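Local coordinates for AT-less polyketide synthase (Streptomyces platensis subsp. rosaceus, PDB 4QYR), which probably catalyses decarboxylative carbon-carbon bond formation on carrier-bound acyl chains, as a ketosynthase domain of the isomigrastatin polyketide synthase, at residues Asp314-Tyr325 with Asn385-Phe394. Residues are numbered along the deposited sequence; the frame is centred on the assembly and turned at random.
Sequences DPVEVNALDSAY and NPHLPLDGGF
In the C-terminal half of the ketosynthase fold, helix 313-331 is flanked by the loop that leads into edge strand 394-396, and Phe394, the first residue of that strand, loses the most surface to the helix. Its ring lies across Leu321, Asp322 and Tyr325: CZ comes within 3.5 Å of Tyr325 CD2 and also meets Leu321 CG, while Asp322 OD1 sits in the ring plane at the edge, 3.7 Å from Phe394 CE2. The Tyr325 and Phe394 rings meet obliquely, their planes 32° apart. A chi1 of -163° carries the Asp322 carboxylate over to this edge, and its plane stands nearly perpendicular to the ring; OD2 forms a salt bridge with Arg326, which probably eases the nearness of Asp391. One to two turns earlier in the helix, Val318 CG1 meets Pro389 CD at 3.5 Å, and Asn319 OD1 lies beside Pro389 CG. The amide of Asn319 reaches the loop backbone too, through a weak bond from ND2 to His387 O (3.4 Å). Leu388 bends its CD2 back to Val318 CG2 and Pro315 CA, and the Pro315 ring rests on His387 CB and Asn385 ND2. An Asx turn, His387 N to Asn385 OD1 (2.9 Å), braces this end of the loop within a type I turn. Val318 and Leu321 also touch Leu344 of neighbouring strand 342-345, so the helix lies against the sheet's end, one flank of the layered alpha-beta architecture of thiolase-fold ketosynthases.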
loop_
_atom_site.group_PDB
_atom_site.type_symbol
_atom_site.label_atom_id
_atom_site.label_comp_id
_atom_site.label_asym_id
_atom_site.label_seq_id
_atom_site.Cartn_x
_atom_site.Cartn_y
_atom_site.Cartn_z
ATOM N N ASP A 314 -12.645 -5.027 -23.066
ATOM C CA ASP A 314 -12.530 -6.472 -23.268
ATOM C C ASP A 314 -11.634 -6.839 -24.458
ATOM O O ASP A 314 -10.714 -7.646 -24.297
ATOM C CB ASP A 314 -13.921 -7.112 -23.410
ATOM C CG ASP A 314 -14.676 -7.200 -22.082
ATOM O OD1 ASP A 314 -14.214 -6.616 -21.062
ATOM O OD2 ASP A 314 -15.743 -7.858 -22.070
ATOM N N PRO A 315 -11.883 -6.249 -25.650
ATOM C CA PRO A 315 -11.000 -6.565 -26.776
ATOM C C PRO A 315 -9.572 -6.104 -26.553
ATOM O O PRO A 315 -8.654 -6.798 -26.991
ATOM C CB PRO A 315 -11.625 -5.797 -27.941
ATOM C CG PRO A 315 -13.040 -5.612 -27.566
ATOM C CD PRO A 315 -13.007 -5.399 -26.087
ATOM N N VAL A 316 -9.394 -4.959 -25.890
ATOM C CA VAL A 316 -8.061 -4.418 -25.640
ATOM C C VAL A 316 -7.253 -5.433 -24.858
ATOM O O VAL A 316 -6.143 -5.803 -25.249
ATOM C CB VAL A 316 -8.114 -3.082 -24.869
ATOM C CG1 VAL A 316 -6.738 -2.701 -24.353
ATOM C CG2 VAL A 316 -8.676 -1.978 -25.751
ATOM N N GLU A 317 -7.841 -5.890 -23.760
ATOM C CA GLU A 317 -7.224 -6.885 -22.913
ATOM C C GLU A 317 -6.871 -8.122 -23.716
ATOM O O GLU A 317 -5.756 -8.630 -23.607
ATOM C CB GLU A 317 -8.144 -7.263 -21.753
ATOM C CG GLU A 317 -7.693 -8.524 -21.018
ATOM C CD GLU A 317 -8.408 -8.753 -19.683
ATOM O OE1 GLU A 317 -9.546 -8.252 -19.513
ATOM O OE2 GLU A 317 -7.811 -9.421 -18.798
ATOM N N VAL A 318 -7.808 -8.596 -24.533
ATOM C CA VAL A 318 -7.585 -9.843 -25.256
ATOM C C VAL A 318 -6.564 -9.691 -26.369
ATOM O O VAL A 318 -5.783 -10.600 -26.625
ATOM C CB VAL A 318 -8.883 -10.403 -25.846
ATOM C CG1 VAL A 318 -8.593 -11.649 -26.648
ATOM C CG2 VAL A 318 -9.855 -10.746 -24.736
ATOM N N ASN A 319 -6.552 -8.542 -27.029
ATOM C CA ASN A 319 -5.519 -8.298 -28.018
ATOM C C ASN A 319 -4.167 -8.128 -27.351
ATOM O O ASN A 319 -3.161 -8.559 -27.881
ATOM C CB ASN A 319 -5.847 -7.078 -28.863
ATOM C CG ASN A 319 -6.950 -7.343 -29.856
ATOM O OD1 ASN A 319 -6.886 -8.281 -30.656
ATOM N ND2 ASN A 319 -7.985 -6.519 -29.808
ATOM N N ALA A 320 -4.134 -7.510 -26.177
ATOM C CA ALA A 320 -2.860 -7.317 -25.492
ATOM C C ALA A 320 -2.282 -8.667 -25.054
ATOM O O ALA A 320 -1.075 -8.899 -25.088
ATOM C CB ALA A 320 -3.033 -6.397 -24.309
ATOM N N LEU A 321 -3.174 -9.559 -24.660
ATOM C CA LEU A 321 -2.822 -10.904 -24.256
ATOM C C LEU A 321 -2.253 -11.686 -25.433
ATOM O O LEU A 321 -1.252 -12.389 -25.312
ATOM C CB LEU A 321 -4.068 -11.576 -23.705
ATOM C CG LEU A 321 -4.011 -12.775 -22.779
ATOM C CD1 LEU A 321 -2.959 -12.552 -21.743
ATOM C CD2 LEU A 321 -5.373 -12.897 -22.117
ATOM N N ASP A 322 -2.902 -11.551 -26.583
ATOM C CA ASP A 322 -2.434 -12.186 -27.798
ATOM C C ASP A 322 -1.066 -11.660 -28.172
ATOM O O ASP A 322 -0.139 -12.419 -28.439
ATOM C CB ASP A 322 -3.411 -11.947 -28.949
ATOM C CG ASP A 322 -3.198 -12.916 -30.097
ATOM O OD1 ASP A 322 -2.935 -14.113 -29.818
ATOM O OD2 ASP A 322 -3.300 -12.496 -31.272
ATOM N N SER A 323 -0.958 -10.342 -28.177
ATOM C CA SER A 323 0.272 -9.654 -28.528
ATOM C C SER A 323 1.437 -10.104 -27.647
ATOM O O SER A 323 2.559 -10.266 -28.113
ATOM C CB SER A 323 0.053 -8.149 -28.413
ATOM O OG SER A 323 1.270 -7.449 -28.526
ATOM N N ALA A 324 1.143 -10.334 -26.375
ATOM C CA ALA A 324 2.137 -10.760 -25.395
ATOM C C ALA A 324 2.605 -12.203 -25.570
ATOM O O ALA A 324 3.801 -12.471 -25.559
ATOM C CB ALA A 324 1.584 -10.576 -24.005
ATOM N N TYR A 325 1.670 -13.140 -25.696
ATOM C CA TYR A 325 2.059 -14.534 -25.856
ATOM C C TYR A 325 2.793 -14.680 -27.163
ATOM O O TYR A 325 3.691 -15.512 -27.288
ATOM C CB TYR A 325 0.855 -15.476 -25.811
ATOM C CG TYR A 325 0.385 -15.808 -24.409
ATOM C CD1 TYR A 325 0.928 -15.168 -23.306
ATOM C CD2 TYR A 325 -0.591 -16.765 -24.188
ATOM C CE1 TYR A 325 0.503 -15.458 -22.017
ATOM C CE2 TYR A 325 -1.019 -17.074 -22.907
ATOM C CZ TYR A 325 -0.468 -16.412 -21.819
ATOM O OH TYR A 325 -0.892 -16.704 -20.534
ATOM N N ASN A 385 -17.782 -10.846 -29.102
ATOM C CA ASN A 385 -17.353 -9.512 -29.521
ATOM C C ASN A 385 -16.603 -9.546 -30.859
ATOM O O ASN A 385 -15.733 -10.392 -31.081
ATOM C CB ASN A 385 -16.475 -8.895 -28.432
ATOM C CG ASN A 385 -16.254 -7.403 -28.613
ATOM O OD1 ASN A 385 -15.886 -6.937 -29.688
ATOM N ND2 ASN A 385 -16.437 -6.651 -27.536
ATOM N N PRO A 386 -16.948 -8.619 -31.763
ATOM C CA PRO A 386 -16.353 -8.543 -33.105
ATOM C C PRO A 386 -14.904 -8.053 -33.158
ATOM O O PRO A 386 -14.314 -8.109 -34.236
ATOM C CB PRO A 386 -17.256 -7.546 -33.829
ATOM C CG PRO A 386 -18.511 -7.474 -33.018
ATOM C CD PRO A 386 -18.094 -7.706 -31.613
ATOM N N HIS A 387 -14.351 -7.578 -32.041
ATOM C CA HIS A 387 -12.997 -7.030 -32.033
ATOM C C HIS A 387 -12.010 -7.973 -31.357
ATOM O O HIS A 387 -10.825 -7.674 -31.228
ATOM C CB HIS A 387 -12.973 -5.666 -31.347
ATOM C CG HIS A 387 -13.711 -4.600 -32.090
ATOM N ND1 HIS A 387 -13.142 -3.881 -33.122
ATOM C CD2 HIS A 387 -14.973 -4.128 -31.962
ATOM C CE1 HIS A 387 -14.023 -3.022 -33.597
ATOM N NE2 HIS A 387 -15.146 -3.151 -32.908
ATOM N N LEU A 388 -12.496 -9.122 -30.927
ATOM C CA LEU A 388 -11.598 -10.156 -30.455
ATOM C C LEU A 388 -10.823 -10.654 -31.661
ATOM O O LEU A 388 -11.311 -10.563 -32.791
ATOM C CB LEU A 388 -12.369 -11.290 -29.781
ATOM C CG LEU A 388 -13.305 -10.818 -28.675
ATOM C CD1 LEU A 388 -14.079 -11.981 -28.112
ATOM C CD2 LEU A 388 -12.511 -10.101 -27.594
ATOM N N PRO A 389 -9.611 -11.173 -31.434
ATOM C CA PRO A 389 -8.764 -11.607 -32.542
ATOM C C PRO A 389 -9.379 -12.770 -33.303
ATOM O O PRO A 389 -9.979 -13.667 -32.697
ATOM C CB PRO A 389 -7.470 -12.038 -31.848
ATOM C CG PRO A 389 -7.510 -11.379 -30.521
ATOM C CD PRO A 389 -8.946 -11.372 -30.140
ATOM N N LEU A 390 -9.229 -12.740 -34.623
ATOM C CA LEU A 390 -9.734 -13.796 -35.486
ATOM C C LEU A 390 -8.712 -14.924 -35.581
ATOM O O LEU A 390 -9.008 -16.014 -36.071
ATOM C CB LEU A 390 -10.037 -13.236 -36.874
ATOM C CG LEU A 390 -11.010 -12.062 -36.950
ATOM C CD1 LEU A 390 -10.265 -10.809 -37.367
ATOM C CD2 LEU A 390 -12.116 -12.367 -37.942
ATOM N N ASP A 391 -7.509 -14.649 -35.083
ATOM C CA ASP A 391 -6.344 -15.505 -35.292
ATOM C C ASP A 391 -6.373 -16.841 -34.543
ATOM O O ASP A 391 -5.430 -17.623 -34.643
ATOM C CB ASP A 391 -5.079 -14.732 -34.905
ATOM C CG ASP A 391 -4.795 -13.566 -35.846
ATOM O OD1 ASP A 391 -5.014 -13.707 -37.070
ATOM O OD2 ASP A 391 -4.365 -12.502 -35.351
ATOM N N GLY A 392 -7.446 -17.100 -33.798
ATOM C CA GLY A 392 -7.615 -18.366 -33.095
ATOM C C GLY A 392 -6.614 -18.671 -31.982
ATOM O O GLY A 392 -6.339 -19.839 -31.691
ATOM N N GLY A 393 -6.074 -17.629 -31.352
ATOM C CA GLY A 393 -5.096 -17.810 -30.297
ATOM C C GLY A 393 -5.738 -18.127 -28.963
ATOM O O GLY A 393 -5.134 -18.791 -28.120
ATOM N N PHE A 394 -6.966 -17.649 -28.778
ATOM C CA PHE A 394 -7.678 -17.757 -27.505
ATOM C C PHE A 394 -9.146 -18.096 -27.687
ATOM O O PHE A 394 -9.847 -17.450 -28.461
ATOM C CB PHE A 394 -7.589 -16.455 -26.717
ATOM C CG PHE A 394 -6.228 -16.162 -26.187
ATOM C CD1 PHE A 394 -5.922 -16.424 -24.860
ATOM C CD2 PHE A 394 -5.253 -15.605 -27.005
ATOM C CE1 PHE A 394 -4.668 -16.150 -24.357
ATOM C CE2 PHE A 394 -3.995 -15.332 -26.513
ATOM C CZ PHE A 394 -3.701 -15.602 -25.180
#